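Side-chain contact in PA1221 (Pseudomonas aeruginosa, PDB 4DG8), which belongs to the AMP-binding (ANL) family, carries a phosphopantetheine attachment site, and holds adenosine monophosphate in this structure: residues A[346-351]-A[357-362]. Residues are numbered along the deposited sequence; the frame is centred on the assembly and turned at random.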
ATOM      1  N   LEU A 346     -11.742 -20.008  -2.693  1.00 32.72           N
ATOM      2  CA  LEU A 346     -12.917 -19.246  -3.048  1.00 32.68           C
ATOM      3  C   LEU A 346     -14.097 -19.911  -2.330  1.00 39.75           C
ATOM      4  O   LEU A 346     -14.372 -21.084  -2.567  1.00 47.91           O
ATOM      5  CB  LEU A 346     -13.099 -19.324  -4.567  1.00 31.22           C
ATOM      6  CG  LEU A 346     -13.939 -18.254  -5.258  1.00 39.74           C
ATOM      7  CD1 LEU A 346     -13.294 -16.873  -5.088  1.00 30.66           C
ATOM      8  CD2 LEU A 346     -14.113 -18.618  -6.725  1.00 41.36           C
ATOM      9  N   LEU A 347     -14.776 -19.177  -1.447  1.00 45.44           N
ATOM     10  CA  LEU A 347     -15.837 -19.752  -0.603  1.00 46.60           C
ATOM     11  C   LEU A 347     -17.257 -19.284  -0.929  1.00 37.59           C
ATOM     12  O   LEU A 347     -17.493 -18.094  -1.115  1.00 37.42           O
ATOM     13  CB  LEU A 347     -15.557 -19.479   0.872  1.00 43.44           C
ATOM     14  CG  LEU A 347     -14.311 -20.131   1.455  1.00 54.31           C
ATOM     15  CD1 LEU A 347     -14.321 -19.979   2.968  1.00 53.19           C
ATOM     16  CD2 LEU A 347     -14.230 -21.600   1.067  1.00 61.82           C
ATOM     17  N   ASP A 348     -18.209 -20.217  -0.969  1.00 44.06           N
ATOM     18  CA  ASP A 348     -19.597 -19.860  -1.288  1.00 43.40           C
ATOM     19  C   ASP A 348     -20.376 -19.308  -0.095  1.00 45.68           C
ATOM     20  O   ASP A 348     -19.822 -19.095   0.984  1.00 44.62           O
ATOM     21  CB  ASP A 348     -20.358 -21.026  -1.946  1.00 50.71           C
ATOM     22  CG  ASP A 348     -20.541 -22.226  -1.021  1.00 55.87           C
ATOM     23  OD1 ASP A 348     -20.632 -22.049   0.217  1.00 50.00           O
ATOM     24  OD2 ASP A 348     -20.608 -23.359  -1.543  1.00 60.47           O
ATOM     25  N   GLU A 349     -21.663 -19.062  -0.311  1.00 54.56           N
ATOM     26  CA  GLU A 349     -22.553 -18.569   0.732  1.00 65.45           C
ATOM     27  C   GLU A 349     -22.536 -19.470   1.971  1.00 69.62           C
ATOM     28  O   GLU A 349     -22.669 -18.992   3.099  1.00 69.75           O
ATOM     29  CB  GLU A 349     -23.975 -18.468   0.180  1.00 76.34           C
ATOM     30  CG  GLU A 349     -24.161 -19.239  -1.122  1.00 89.17           C
ATOM     31  CD  GLU A 349     -25.565 -19.786  -1.289  1.00101.30           C
ATOM     32  OE1 GLU A 349     -26.455 -19.415  -0.493  1.00105.74           O
ATOM     33  OE2 GLU A 349     -25.774 -20.598  -2.218  1.00105.08           O
ATOM     34  N   HIS A 350     -22.358 -20.770   1.755  1.00 70.34           N
ATOM     35  CA  HIS A 350     -22.419 -21.751   2.834  1.00 72.19           C
ATOM     36  C   HIS A 350     -21.060 -21.979   3.499  1.00 68.88           C
ATOM     37  O   HIS A 350     -20.923 -22.823   4.392  1.00 62.29           O
ATOM     38  CB  HIS A 350     -22.981 -23.076   2.312  1.00 76.99           C
ATOM     39  CG  HIS A 350     -24.347 -22.957   1.709  1.00 84.54           C
ATOM     40  ND1 HIS A 350     -25.458 -22.607   2.446  1.00 84.84           N
ATOM     41  CD2 HIS A 350     -24.782 -23.151   0.441  1.00 86.84           C
ATOM     42  CE1 HIS A 350     -26.518 -22.585   1.657  1.00 86.94           C
ATOM     43  NE2 HIS A 350     -26.135 -22.913   0.436  1.00 88.21           N
ATOM     44  N   GLY A 351     -20.057 -21.225   3.060  1.00 61.62           N
ATOM     45  CA  GLY A 351     -18.714 -21.369   3.588  1.00 56.52           C
ATOM     46  C   GLY A 351     -18.021 -22.592   3.018  1.00 58.39           C
ATOM     47  O   GLY A 351     -17.070 -23.109   3.601  1.00 53.51           O
ATOM     48  N   PRO A 357     -15.161 -23.647 -12.122  1.00 51.15           N
ATOM     49  CA  PRO A 357     -15.076 -22.354 -12.814  1.00 51.37           C
ATOM     50  C   PRO A 357     -16.411 -21.612 -12.878  1.00 51.17           C
ATOM     51  O   PRO A 357     -17.467 -22.206 -12.652  1.00 54.70           O
ATOM     52  CB  PRO A 357     -14.638 -22.749 -14.231  1.00 47.64           C
ATOM     53  CG  PRO A 357     -15.133 -24.134 -14.400  1.00 46.55           C
ATOM     54  CD  PRO A 357     -14.973 -24.776 -13.052  1.00 47.41           C
ATOM     55  N   ASP A 358     -16.350 -20.320 -13.182  1.00 47.60           N
ATOM     56  CA  ASP A 358     -17.545 -19.518 -13.449  1.00 58.50           C
ATOM     57  C   ASP A 358     -18.627 -19.703 -12.391  1.00 57.42           C
ATOM     58  O   ASP A 358     -19.816 -19.803 -12.714  1.00 54.61           O
ATOM     59  CB  ASP A 358     -18.123 -19.841 -14.831  1.00 63.02           C
ATOM     60  CG  ASP A 358     -17.058 -19.904 -15.908  1.00 69.41           C
ATOM     61  OD1 ASP A 358     -16.460 -18.850 -16.228  1.00 69.58           O
ATOM     62  OD2 ASP A 358     -16.827 -21.011 -16.438  1.00 70.26           O
ATOM     63  N   ARG A 359     -18.205 -19.785 -11.136  1.00 43.66           N
ATOM     64  CA  ARG A 359     -19.127 -19.766 -10.012  1.00 45.61           C
ATOM     65  C   ARG A 359     -18.551 -18.790  -8.985  1.00 45.46           C
ATOM     66  O   ARG A 359     -17.473 -19.030  -8.435  1.00 46.85           O
ATOM     67  CB  ARG A 359     -19.260 -21.168  -9.415  1.00 49.77           C
ATOM     68  CG  ARG A 359     -20.429 -21.333  -8.457  1.00 59.93           C
ATOM     69  CD  ARG A 359     -20.489 -22.741  -7.873  1.00 65.58           C
ATOM     70  NE  ARG A 359     -21.064 -22.734  -6.530  1.00 69.59           N
ATOM     71  CZ  ARG A 359     -20.646 -23.507  -5.530  1.00 73.50           C
ATOM     72  NH1 ARG A 359     -19.649 -24.362  -5.717  1.00 72.75           N
ATOM     73  NH2 ARG A 359     -21.228 -23.424  -4.341  1.00 78.73           N
ATOM     74  N   ALA A 360     -19.264 -17.692  -8.736  1.00 37.72           N
ATOM     75  CA  ALA A 360     -18.749 -16.601  -7.907  1.00 40.14           C
ATOM     76  C   ALA A 360     -18.693 -16.936  -6.417  1.00 42.96           C
ATOM     77  O   ALA A 360     -19.585 -17.587  -5.878  1.00 44.54           O
ATOM     78  CB  ALA A 360     -19.563 -15.322  -8.130  1.00 40.87           C
ATOM     79  N   GLY A 361     -17.635 -16.472  -5.762  1.00 38.55           N
ATOM     80  CA  GLY A 361     -17.460 -16.676  -4.339  1.00 36.56           C
ATOM     81  C   GLY A 361     -16.607 -15.575  -3.739  1.00 39.05           C
ATOM     82  O   GLY A 361     -16.219 -14.627  -4.431  1.00 32.86           O
ATOM     83  N   GLU A 362     -16.325 -15.693  -2.445  1.00 36.20           N
ATOM     84  CA  GLU A 362     -15.456 -14.744  -1.774  1.00 31.05           C
ATOM     85  C   GLU A 362     -14.032 -15.297  -1.663  1.00 29.42           C
ATOM     86  O   GLU A 362     -13.828 -16.478  -1.341  1.00 30.70           O
ATOM     87  CB  GLU A 362     -16.008 -14.395  -0.394  1.00 34.56           C
ATOM     88  CG  GLU A 362     -15.067 -13.536   0.429  1.00 40.62           C
ATOM     89  CD  GLU A 362     -15.553 -13.328   1.850  1.00 45.36           C
ATOM     90  OE1 GLU A 362     -16.495 -14.034   2.280  1.00 46.75           O
ATOM     91  OE2 GLU A 362     -14.993 -12.447   2.533  1.00 44.42           O
TER
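L347 and E362 form an antiparallel hydrogen-bonded pair that ties the end of strand 342-347 to strand 361-367. L347 N donates to E362 O over 2.9 Å, and E362 N returns the bond to L347 O at 3.0 Å. The CA-H of L346 adds a weaker contact to the same E362 carbonyl.

The side chain of L346 can be followed outward. CB leads to CG, which lies anti to the backbone N (chi1 -159°) and comes to rest 4.0 Å from G361 CA. There the two methyls part: CD1 settles 3.7 Å from G361 O, while CD2 reaches back along the incoming chain to R359 O at 3.8 Å. A branched, purely apolar residue suits this buried place, where Y406, I363 and L412 also touch it. Glycine suits position 361 equally well because, with no side chain, its CA lets L346 CG and the L347 carbonyl come close.

Beyond the paired strands, R359 runs extended from CG to NE and brings NH2 to D348 OD2 at 2.9 Å. The carboxylate meets the edge of the guanidinium, near its plane, but the two planes are turned 53° apart and the hydrogen bond within this salt bridge is weak and bent. E356 pairs with NH1 of the same arginine. The other oxygen of D348, OD1, accepts from the backbone N of Q352 and, weakly, from H350 N, as befits an aspartate opening a type I turn. E362 sends its carboxylate elsewhere, to G401 N. The whole is a beta-hairpin in the antiparallel sheet of the AMP-binding fold, its 348-351 turn lying within the connecting loop.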